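Local coordinates for mitochondrial dynamics protein MID49 (Mus musculus, PDB 4WOY) that recruits the dynamin-related protein 1 to the mitochondrial outer membrane, regulates its GTPase activity and is required for mitochondrial fission, at residues A[264-268]-A[269-273]; A[144-147]-A[148-152]; A[14-18]-A[19-23]; A[122-126]-A[127-131]. The protein carries 1 engineered substitution. One frame throughout, in Å; residues are numbered along the deposited sequence.

Interaction 1 of 4, residues A[264-268]-A[269-273]; sequences EVAWT and EEALG
The backbone N of Ala271 is gripped twice by Thr268, in the turn that leads into helix 272-288 and has Ala271 as its N-cap residue. Thr268 OG1 lies 3.2 Å from Ala271 N and Thr268 O lies 3.1 Å from the same Ala271 N. Neither bond is straight, with angles at the hydrogen of 138° and 135°, and seen from the carbonyl the donor stands well above the plane of the C=O group. The hydroxyl is brought over the turn because chi1 of 61° places OG1 between the backbone N and carbonyl carbon of Thr268, and it also touches Glu270 CB at 3.4 Å. One residue further on, Leu272 N bonds to Glu269 O at 3.0 Å and so carries the turn into the helix. Glu269 O is also bound by the side chain of Gln3, while the carboxylate of Glu269 turns from Thr268 to a salt bridge with Arg230 of helix 228-241. Trp267 packs on Leu231 of that helix and forms a cation-pi pair with Arg228, within the Mab-21-like helical part of the protein. Beside this turn, the methyl groups meet directly, Ala266 CB resting 3.7 Å from Ala271 CB.

Interaction 2 of 4, residues A[144-147]-A[148-152]; sequences PAIG and SLLGC
Leu150 lies against Ile146 one helical turn earlier, while backbone bonds tie the last turn of helix 143-150 to the residues that follow it. Three bonds of the i to i+4 kind run along the helix: Ser148 N to Pro144 O at 2.9 Å, Leu149 N to Ala145 O at 2.8 Å and Leu150 N to Ile146 O at 3.0 Å. Each donor is tilted a little from the plane of its carbonyl. Gly147 O ends the series differently. It receives Cys152 N at 3.0 Å in a nearly straight bond of 170°, and Leu150 N reaches it only weakly at 3.4 Å. The chain can fold back this way because Gly151 takes a positive phi of 58°, which turns the N-H of Cys152 back toward Gly147 O.

Apolar contact is confined to one pair. The two side chains run side by side and point the same way, Ile146 CG2 meeting Leu150 CD1 at 3.9 Å. With CG anti to its carbonyl carbon (chi1 -59°), Leu150 also lays CG 3.5 Å from Ile146 O. Both side chains face helix 18-42, Ile146 touching Glu34 and Leu150 touching Asp30 and Ile31. The six-to-one bond from Cys152 N to Gly147 O, over a glycine in the left-handed conformation, is the mark of the Schellman motif that closes helix 143-150 before strand 153-156.

Interaction 3 of 4, residues A[14-18]-A[19-23]; sequences VITPE and AHVTL
Glu18, Pro17 and His20 carry most of this contact, where the chain enters helix 18-42 with Pro17 at the N-cap position. The carbonyl of Glu18 takes two bonds from a single residue: Thr22 N at 2.9 Å from Glu18 O, nearly straight at 165°, and Thr22 OG1 at 2.8 Å from Glu18 O. The two donors come from opposite faces of the carbonyl plane, the hydroxyl standing above it rather than on a lone pair. Thr22 can do this because its chi1 of -56° sets OG1 beside its own backbone N, facing the carbonyl of Glu18 one turn back. The extended Glu18 side chain crosses that of Thr22 at a slant, CG 3.9 Å from Thr22 OG1.

Pro17 works through both its carbonyl and its ring. Pro17 O accepts Val21 N at 3.2 Å in the carbonyl plane, together with a weak bond from His20 N, and so opens the helical hydrogen-bond series. Pro17 CB meanwhile sits over one face of the His20 imidazole in a CH-pi contact, 4.3 Å from the ring centroid, 24° off the normal and displaced toward the ND1 side.

Just ahead of Pro17, Thr16 CG2 touches Val21 CG2 at 3.8 Å, while Thr16 OG1 is bonded to the backbone O of Gln62. The turn thus joins helix 2-14, whose end at Val14 packs on Leu233 and Leu234 of helix 228-241, to helix 18-42, with His20 touching Leu172 in the loop just before strand 173-182.

Interaction 4 of 4, residues A[122-126]-A[127-131]; sequences GYLSS and RVLLE
The backbone passes from the short strand 123-124 straight into helix 126-139, Ser125 O accepting Leu129 N at 3.2 Å and Ser126 O accepting Leu130 N at 2.7 Å. Ser125 is the N-cap, and its side chain closes the first turn: Ser125 OG takes Val128 N at 3.2 Å in a bond of 162°. With OG anti to its backbone N (chi1 176°), the hydroxyl comes over the start of the helix and touches Val128 CG2 at 3.5 Å. Its second partner is Asn203 OD1, which also accepts from Arg127 NH2, so one amide oxygen joins the cap residue to the arginine. The Arg127 chain bends at chi3 and carries its guanidinium back over the Val128 methyl, CG2 lying 3.7 Å above the plane toward the rim. Arg127 NH1 reaches Glu131 OE2 in a long salt bridge of 3.5 Å. On another side Leu124 CG meets Leu129 CD1 at 4.0 Å, the two side chains crossing at about a right angle. Ser126 OG is held by the backbone oxygens of Ser202 and Leu204. The turn therefore sits against the 202-204 loop and strand 205-208, where Trp205 touches Ser126 and Leu129, with strands 97-102 and 119-120 packing on Leu124 and Val128.

Interactions 1, 3 and 4 are helix starts and interaction 2 is a helix end, so together they mark how helices are bounded in this part of the protein, predicted to be cytoplasmic. Interactions 2 and 3 both involve helix 18-42, and their nearest atoms are about 7 Å apart. Interaction 4 opens helix 126-139, and the next helix in the chain is the one that interaction 2 closes; the centres of the two contacts lie about 31 Å apart, in the nucleotidyltransferase-like part. Interaction 1 belongs to the Mab-21-like helical part, about 45 Å between centres from interaction 4 and across the chain's centre. Helix 228-241 touches both interaction 1 and interaction 3, whose nearest atoms are about 8 Å apart.

Interaction 1 of 4, residues A[264-268]-A[269-273]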
loop_
_atom_site.group_PDB
_atom_site.type_symbol
_atom_site.label_atom_id
_atom_site.label_comp_id
_atom_site.label_asym_id
_atom_site.label_seq_id
_atom_site.Cartn_x
_atom_site.Cartn_y
_atom_site.Cartn_z
ATOM N N GLU A 264 14.771 -8.464 -20.100
ATOM C CA GLU A 264 14.419 -9.597 -20.935
ATOM C C GLU A 264 15.336 -10.727 -20.505
ATOM O O GLU A 264 16.368 -10.993 -21.121
ATOM C CB GLU A 264 14.583 -9.276 -22.427
ATOM C CG GLU A 264 13.829 -8.033 -22.914
ATOM C CD GLU A 264 12.374 -8.308 -23.256
ATOM O OE1 GLU A 264 11.899 -9.432 -22.996
ATOM O OE2 GLU A 264 11.706 -7.397 -23.792
ATOM N N VAL A 265 14.931 -11.386 -19.428
ATOM C CA VAL A 265 15.696 -12.458 -18.823
ATOM C C VAL A 265 14.648 -13.482 -18.365
ATOM O O VAL A 265 13.455 -13.191 -18.421
ATOM C CB VAL A 265 16.613 -11.874 -17.697
ATOM C CG1 VAL A 265 17.008 -12.883 -16.630
ATOM C CG2 VAL A 265 17.850 -11.252 -18.329
ATOM N N ALA A 266 15.062 -14.690 -17.996
ATOM C CA ALA A 266 14.115 -15.783 -17.753
ATOM C C ALA A 266 13.219 -15.555 -16.530
ATOM O O ALA A 266 13.697 -15.412 -15.402
ATOM C CB ALA A 266 14.857 -17.099 -17.622
ATOM N N TRP A 267 11.913 -15.530 -16.772
ATOM C CA TRP A 267 10.901 -15.324 -15.735
ATOM C C TRP A 267 9.898 -16.484 -15.685
ATOM O O TRP A 267 8.750 -16.317 -15.271
ATOM C CB TRP A 267 10.201 -13.974 -15.934
ATOM C CG TRP A 267 11.019 -12.836 -15.390
ATOM C CD1 TRP A 267 11.716 -11.890 -16.099
ATOM C CD2 TRP A 267 11.182 -12.496 -14.002
ATOM N NE1 TRP A 267 12.324 -11.006 -15.229
ATOM C CE2 TRP A 267 12.009 -11.356 -13.942
ATOM C CE3 TRP A 267 10.709 -13.056 -12.804
ATOM C CZ2 TRP A 267 12.374 -10.768 -12.740
ATOM C CZ3 TRP A 267 11.069 -12.479 -11.614
ATOM C CH2 TRP A 267 11.898 -11.342 -11.586
ATOM N N THR A 268 10.364 -17.660 -16.090
ATOM C CA THR A 268 9.599 -18.886 -15.957
ATOM C C THR A 268 9.658 -19.374 -14.526
ATOM O O THR A 268 10.497 -18.928 -13.738
ATOM C CB THR A 268 10.157 -20.016 -16.840
ATOM O OG1 THR A 268 11.502 -20.278 -16.432
ATOM C CG2 THR A 268 10.132 -19.664 -18.336
ATOM N N GLU A 269 8.780 -20.313 -14.194
ATOM C CA GLU A 269 8.823 -20.965 -12.892
ATOM C C GLU A 269 10.159 -21.696 -12.733
ATOM O O GLU A 269 10.733 -21.775 -11.646
ATOM C CB GLU A 269 7.643 -21.927 -12.745
ATOM C CG GLU A 269 7.524 -22.539 -11.363
ATOM C CD GLU A 269 6.500 -23.634 -11.292
ATOM O OE1 GLU A 269 5.349 -23.336 -10.891
ATOM O OE2 GLU A 269 6.834 -24.781 -11.652
ATOM N N GLU A 270 10.663 -22.197 -13.851
ATOM C CA GLU A 270 11.906 -22.938 -13.867
ATOM C C GLU A 270 13.055 -22.084 -13.331
ATOM O O GLU A 270 13.956 -22.593 -12.646
ATOM C CB GLU A 270 12.190 -23.416 -15.289
ATOM C CG GLU A 270 13.473 -24.189 -15.450
ATOM C CD GLU A 270 13.669 -24.693 -16.862
ATOM O OE1 GLU A 270 14.776 -25.180 -17.155
ATOM O OE2 GLU A 270 12.722 -24.606 -17.679
ATOM N N ALA A 271 13.001 -20.787 -13.636
ATOM C CA ALA A 271 14.051 -19.842 -13.246
ATOM C C ALA A 271 13.689 -19.054 -12.002
ATOM O O ALA A 271 14.404 -18.134 -11.627
ATOM C CB ALA A 271 14.350 -18.872 -14.399
ATOM N N LEU A 272 12.582 -19.411 -11.360
ATOM C CA LEU A 272 12.114 -18.673 -10.194
ATOM C C LEU A 272 13.133 -18.685 -9.059
ATOM O O LEU A 272 13.316 -17.689 -8.366
ATOM C CB LEU A 272 10.795 -19.247 -9.704
ATOM C CG LEU A 272 9.994 -18.391 -8.726
ATOM C CD1 LEU A 272 9.977 -16.936 -9.121
ATOM C CD2 LEU A 272 8.576 -18.935 -8.612
ATOM N N GLY A 273 13.796 -19.822 -8.883
ATOM C CA GLY A 273 14.807 -19.956 -7.855
ATOM C C GLY A 273 15.982 -19.019 -8.071
ATOM O O GLY A 273 16.479 -18.411 -7.127
#

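Interaction 2 of 4, residues A[144-147]-A[148-152]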
loop_
_atom_site.group_PDB
_atom_site.type_symbol
_atom_site.label_atom_id
_atom_site.label_comp_id
_atom_site.label_asym_id
_atom_site.label_seq_id
_atom_site.Cartn_x
_atom_site.Cartn_y
_atom_site.Cartn_z
ATOM N N PRO A 144 -20.686 -2.075 16.036
ATOM C CA PRO A 144 -21.296 -3.298 16.571
ATOM C C PRO A 144 -22.392 -3.867 15.667
ATOM O O PRO A 144 -22.443 -5.075 15.456
ATOM C CB PRO A 144 -21.880 -2.836 17.914
ATOM C CG PRO A 144 -21.929 -1.345 17.838
ATOM C CD PRO A 144 -20.762 -0.965 17.004
ATOM N N ALA A 145 -23.233 -3.000 15.118
ATOM C CA ALA A 145 -24.338 -3.435 14.273
ATOM C C ALA A 145 -23.854 -4.033 12.963
ATOM O O ALA A 145 -24.371 -5.061 12.523
ATOM C CB ALA A 145 -25.276 -2.280 14.002
ATOM N N ILE A 146 -22.887 -3.371 12.331
ATOM C CA ILE A 146 -22.333 -3.840 11.062
ATOM C C ILE A 146 -21.724 -5.219 11.261
ATOM O O ILE A 146 -21.917 -6.125 10.450
ATOM C CB ILE A 146 -21.272 -2.873 10.511
ATOM C CG1 ILE A 146 -21.928 -1.564 10.073
ATOM C CG2 ILE A 146 -20.534 -3.482 9.336
ATOM C CD1 ILE A 146 -20.969 -0.377 9.994
ATOM N N GLY A 147 -21.020 -5.382 12.373
ATOM C CA GLY A 147 -20.432 -6.660 12.712
ATOM C C GLY A 147 -21.487 -7.730 12.916
ATOM O O GLY A 147 -21.327 -8.872 12.490
ATOM N N SER A 148 -22.569 -7.353 13.588
ATOM C CA SER A 148 -23.661 -8.275 13.847
ATOM C C SER A 148 -24.317 -8.711 12.540
ATOM O O SER A 148 -24.649 -9.883 12.361
ATOM C CB SER A 148 -24.690 -7.628 14.768
ATOM O OG SER A 148 -25.749 -8.521 15.052
ATOM N N LEU A 149 -24.486 -7.757 11.629
ATOM C CA LEU A 149 -25.112 -8.000 10.331
ATOM C C LEU A 149 -24.296 -8.944 9.445
ATOM O O LEU A 149 -24.853 -9.780 8.731
ATOM C CB LEU A 149 -25.323 -6.667 9.602
ATOM C CG LEU A 149 -25.825 -6.673 8.153
ATOM C CD1 LEU A 149 -27.332 -6.905 8.126
ATOM C CD2 LEU A 149 -25.433 -5.397 7.376
ATOM N N LEU A 150 -22.974 -8.823 9.516
ATOM C CA LEU A 150 -22.088 -9.572 8.636
ATOM C C LEU A 150 -21.439 -10.784 9.305
ATOM O O LEU A 150 -20.568 -11.427 8.716
ATOM C CB LEU A 150 -20.997 -8.648 8.091
ATOM C CG LEU A 150 -21.457 -7.430 7.286
ATOM C CD1 LEU A 150 -20.270 -6.554 6.952
ATOM C CD2 LEU A 150 -22.183 -7.849 6.008
ATOM N N GLY A 151 -21.854 -11.090 10.531
ATOM C CA GLY A 151 -21.273 -12.197 11.267
ATOM C C GLY A 151 -19.764 -12.096 11.476
ATOM O O GLY A 151 -19.037 -13.038 11.161
ATOM N N CYS A 152 -19.290 -10.941 11.955
ATOM C CA CYS A 152 -17.886 -10.753 12.330
ATOM C C CYS A 152 -17.770 -9.592 13.321
ATOM O O CYS A 152 -18.763 -8.956 13.638
ATOM C CB CYS A 152 -17.018 -10.474 11.106
ATOM S SG CYS A 152 -17.467 -8.958 10.217
#

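Interaction 3 of 4, residues A[14-18]-A[19-23]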
loop_
_atom_site.group_PDB
_atom_site.type_symbol
_atom_site.label_atom_id
_atom_site.label_comp_id
_atom_site.label_asym_id
_atom_site.label_seq_id
_atom_site.Cartn_x
_atom_site.Cartn_y
_atom_site.Cartn_z
ATOM N N VAL A 14 2.937 -19.159 1.397
ATOM C CA VAL A 14 2.526 -18.061 0.544
ATOM C C VAL A 14 1.099 -18.216 0.010
ATOM O O VAL A 14 0.265 -17.339 0.201
ATOM C CB VAL A 14 3.505 -17.883 -0.634
ATOM C CG1 VAL A 14 3.073 -16.724 -1.523
ATOM C CG2 VAL A 14 4.885 -17.661 -0.108
ATOM N N ILE A 15 0.803 -19.355 -0.602
ATOM C CA ILE A 15 -0.479 -19.537 -1.289
ATOM C C ILE A 15 -1.645 -19.602 -0.310
ATOM O O ILE A 15 -1.578 -20.279 0.702
ATOM C CB ILE A 15 -0.442 -20.791 -2.188
ATOM C CG1 ILE A 15 0.699 -20.653 -3.205
ATOM C CG2 ILE A 15 -1.756 -20.974 -2.929
ATOM C CD1 ILE A 15 1.020 -21.920 -3.991
ATOM N N THR A 16 -2.702 -18.853 -0.611
ATOM C CA THR A 16 -3.864 -18.736 0.277
ATOM C C THR A 16 -5.032 -19.557 -0.272
ATOM O O THR A 16 -5.376 -19.452 -1.446
ATOM C CB THR A 16 -4.318 -17.242 0.428
ATOM O OG1 THR A 16 -3.222 -16.436 0.881
ATOM C CG2 THR A 16 -5.480 -17.115 1.393
ATOM N N PRO A 17 -5.652 -20.372 0.586
ATOM C CA PRO A 17 -6.807 -21.213 0.219
ATOM C C PRO A 17 -7.947 -20.390 -0.387
ATOM O O PRO A 17 -8.266 -19.335 0.168
ATOM C CB PRO A 17 -7.218 -21.838 1.559
ATOM C CG PRO A 17 -5.931 -21.898 2.353
ATOM C CD PRO A 17 -5.172 -20.638 1.957
ATOM N N GLU A 18 -8.550 -20.836 -1.490
ATOM C CA GLU A 18 -9.479 -19.955 -2.202
ATOM C C GLU A 18 -10.734 -19.611 -1.420
ATOM O O GLU A 18 -11.324 -18.548 -1.625
ATOM C CB GLU A 18 -9.915 -20.563 -3.533
ATOM C CG GLU A 18 -10.532 -19.514 -4.458
ATOM C CD GLU A 18 -11.112 -20.098 -5.732
ATOM O OE1 GLU A 18 -11.090 -21.342 -5.879
ATOM O OE2 GLU A 18 -11.615 -19.312 -6.571
ATOM N N ALA A 19 -11.124 -20.477 -0.501
ATOM C CA ALA A 19 -12.245 -20.169 0.374
ATOM C C ALA A 19 -11.951 -18.913 1.192
ATOM O O ALA A 19 -12.819 -18.056 1.382
ATOM C CB ALA A 19 -12.575 -21.354 1.283
ATOM N N HIS A 20 -10.721 -18.806 1.670
ATOM C CA HIS A 20 -10.341 -17.662 2.489
ATOM C C HIS A 20 -10.276 -16.382 1.650
ATOM O O HIS A 20 -10.668 -15.304 2.126
ATOM C CB HIS A 20 -8.998 -17.936 3.179
ATOM C CG HIS A 20 -9.049 -19.067 4.166
ATOM N ND1 HIS A 20 -7.920 -19.612 4.743
ATOM C CD2 HIS A 20 -10.101 -19.755 4.679
ATOM C CE1 HIS A 20 -8.271 -20.592 5.556
ATOM N NE2 HIS A 20 -9.590 -20.696 5.539
ATOM N N VAL A 21 -9.816 -16.506 0.403
ATOM C CA VAL A 21 -9.754 -15.360 -0.507
ATOM C C VAL A 21 -11.161 -14.881 -0.844
ATOM O O VAL A 21 -11.454 -13.686 -0.788
ATOM C CB VAL A 21 -8.968 -15.678 -1.828
ATOM C CG1 VAL A 21 -9.143 -14.558 -2.869
ATOM C CG2 VAL A 21 -7.500 -15.905 -1.528
ATOM N N THR A 22 -12.036 -15.822 -1.164
ATOM C CA THR A 22 -13.417 -15.494 -1.519
ATOM C C THR A 22 -14.170 -14.840 -0.368
ATOM O O THR A 22 -14.964 -13.901 -0.572
ATOM C CB THR A 22 -14.171 -16.754 -1.967
ATOM O OG1 THR A 22 -13.451 -17.349 -3.051
ATOM C CG2 THR A 22 -15.561 -16.408 -2.458
ATOM N N LEU A 23 -13.908 -15.356 0.834
ATOM C CA LEU A 23 -14.531 -14.864 2.064
ATOM C C LEU A 23 -14.068 -13.457 2.432
ATOM O O LEU A 23 -14.859 -12.603 2.855
ATOM C CB LEU A 23 -14.242 -15.814 3.251
ATOM C CG LEU A 23 -14.692 -15.272 4.601
ATOM C CD1 LEU A 23 -16.258 -14.987 4.580
ATOM C CD2 LEU A 23 -14.151 -16.090 5.772
#

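Interaction 4 of 4, residues A[122-126]-A[127-131]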
loop_
_atom_site.group_PDB
_atom_site.type_symbol
_atom_site.label_atom_id
_atom_site.label_comp_id
_atom_site.label_asym_id
_atom_site.label_seq_id
_atom_site.Cartn_x
_atom_site.Cartn_y
_atom_site.Cartn_z
ATOM N N GLY A 122 -3.322 27.864 2.310
ATOM C CA GLY A 122 -3.802 27.675 0.952
ATOM C C GLY A 122 -3.711 26.253 0.406
ATOM O O GLY A 122 -3.722 26.044 -0.805
ATOM N N TYR A 123 -3.590 25.282 1.305
ATOM C CA TYR A 123 -3.491 23.896 0.912
ATOM C C TYR A 123 -4.518 23.032 1.581
ATOM O O TYR A 123 -4.844 23.229 2.755
ATOM C CB TYR A 123 -2.105 23.367 1.246
ATOM C CG TYR A 123 -1.017 24.063 0.472
ATOM C CD1 TYR A 123 -0.617 23.591 -0.785
ATOM C CD2 TYR A 123 -0.398 25.203 0.980
ATOM C CE1 TYR A 123 0.379 24.243 -1.513
ATOM C CE2 TYR A 123 0.609 25.866 0.259
ATOM C CZ TYR A 123 0.977 25.384 -0.986
ATOM O OH TYR A 123 1.971 26.013 -1.696
ATOM N N LEU A 124 -5.003 22.051 0.835
ATOM C CA LEU A 124 -5.892 21.048 1.372
ATOM C C LEU A 124 -5.112 20.099 2.279
ATOM O O LEU A 124 -4.221 19.379 1.824
ATOM C CB LEU A 124 -6.546 20.268 0.239
ATOM C CG LEU A 124 -7.578 19.212 0.593
ATOM C CD1 LEU A 124 -8.753 19.871 1.251
ATOM C CD2 LEU A 124 -7.987 18.520 -0.684
ATOM N N SER A 125 -5.460 20.102 3.563
ATOM C CA SER A 125 -4.657 19.406 4.566
ATOM C C SER A 125 -5.066 17.950 4.748
ATOM O O SER A 125 -6.154 17.683 5.207
ATOM C CB SER A 125 -4.755 20.113 5.916
ATOM O OG SER A 125 -4.050 19.381 6.913
ATOM N N SER A 126 -4.175 17.019 4.433
ATOM C CA SER A 126 -4.472 15.624 4.687
ATOM C C SER A 126 -4.695 15.405 6.196
ATOM O O SER A 126 -5.594 14.667 6.576
ATOM C CB SER A 126 -3.358 14.726 4.128
ATOM O OG SER A 126 -2.158 14.910 4.828
ATOM N N ARG A 127 -3.913 16.094 7.038
ATOM C CA ARG A 127 -4.004 15.932 8.486
ATOM C C ARG A 127 -5.379 16.276 9.024
ATOM O O ARG A 127 -5.894 15.565 9.878
ATOM C CB ARG A 127 -2.972 16.797 9.216
ATOM C CG ARG A 127 -3.242 16.946 10.725
ATOM C CD ARG A 127 -2.200 17.813 11.414
ATOM N NE ARG A 127 -2.147 19.164 10.845
ATOM C CZ ARG A 127 -2.972 20.159 11.180
ATOM N NH1 ARG A 127 -3.926 19.968 12.096
ATOM N NH2 ARG A 127 -2.838 21.352 10.606
ATOM N N VAL A 128 -5.962 17.369 8.550
ATOM C CA VAL A 128 -7.290 17.774 8.997
ATOM C C VAL A 128 -8.348 16.790 8.475
ATOM O O VAL A 128 -9.272 16.393 9.202
ATOM C CB VAL A 128 -7.606 19.223 8.562
ATOM C CG1 VAL A 128 -9.031 19.620 8.962
ATOM C CG2 VAL A 128 -6.585 20.187 9.186
ATOM N N LEU A 129 -8.181 16.362 7.230
ATOM C CA LEU A 129 -9.025 15.316 6.680
ATOM C C LEU A 129 -8.939 14.042 7.511
ATOM O O LEU A 129 -9.953 13.436 7.814
ATOM C CB LEU A 129 -8.614 15.036 5.246
ATOM C CG LEU A 129 -9.374 16.030 4.376
ATOM C CD1 LEU A 129 -8.652 16.292 3.060
ATOM C CD2 LEU A 129 -10.802 15.469 4.160
ATOM N N LEU A 130 -7.718 13.679 7.901
ATOM C CA LEU A 130 -7.468 12.527 8.746
ATOM C C LEU A 130 -8.191 12.634 10.086
ATOM O O LEU A 130 -8.837 11.673 10.506
ATOM C CB LEU A 130 -5.974 12.349 8.972
ATOM C CG LEU A 130 -5.236 11.553 7.906
ATOM C CD1 LEU A 130 -3.767 11.503 8.254
ATOM C CD2 LEU A 130 -5.813 10.145 7.785
ATOM N N GLU A 131 -8.119 13.801 10.723
ATOM C CA GLU A 131 -8.815 14.022 11.997
ATOM C C GLU A 131 -10.331 13.764 11.868
ATOM O O GLU A 131 -10.944 13.148 12.734
ATOM C CB GLU A 131 -8.623 15.468 12.481
ATOM C CG GLU A 131 -7.199 15.915 12.731
ATOM C CD GLU A 131 -7.117 17.409 13.099
ATOM O OE1 GLU A 131 -8.040 18.157 12.693
ATOM O OE2 GLU A 131 -6.126 17.831 13.753
#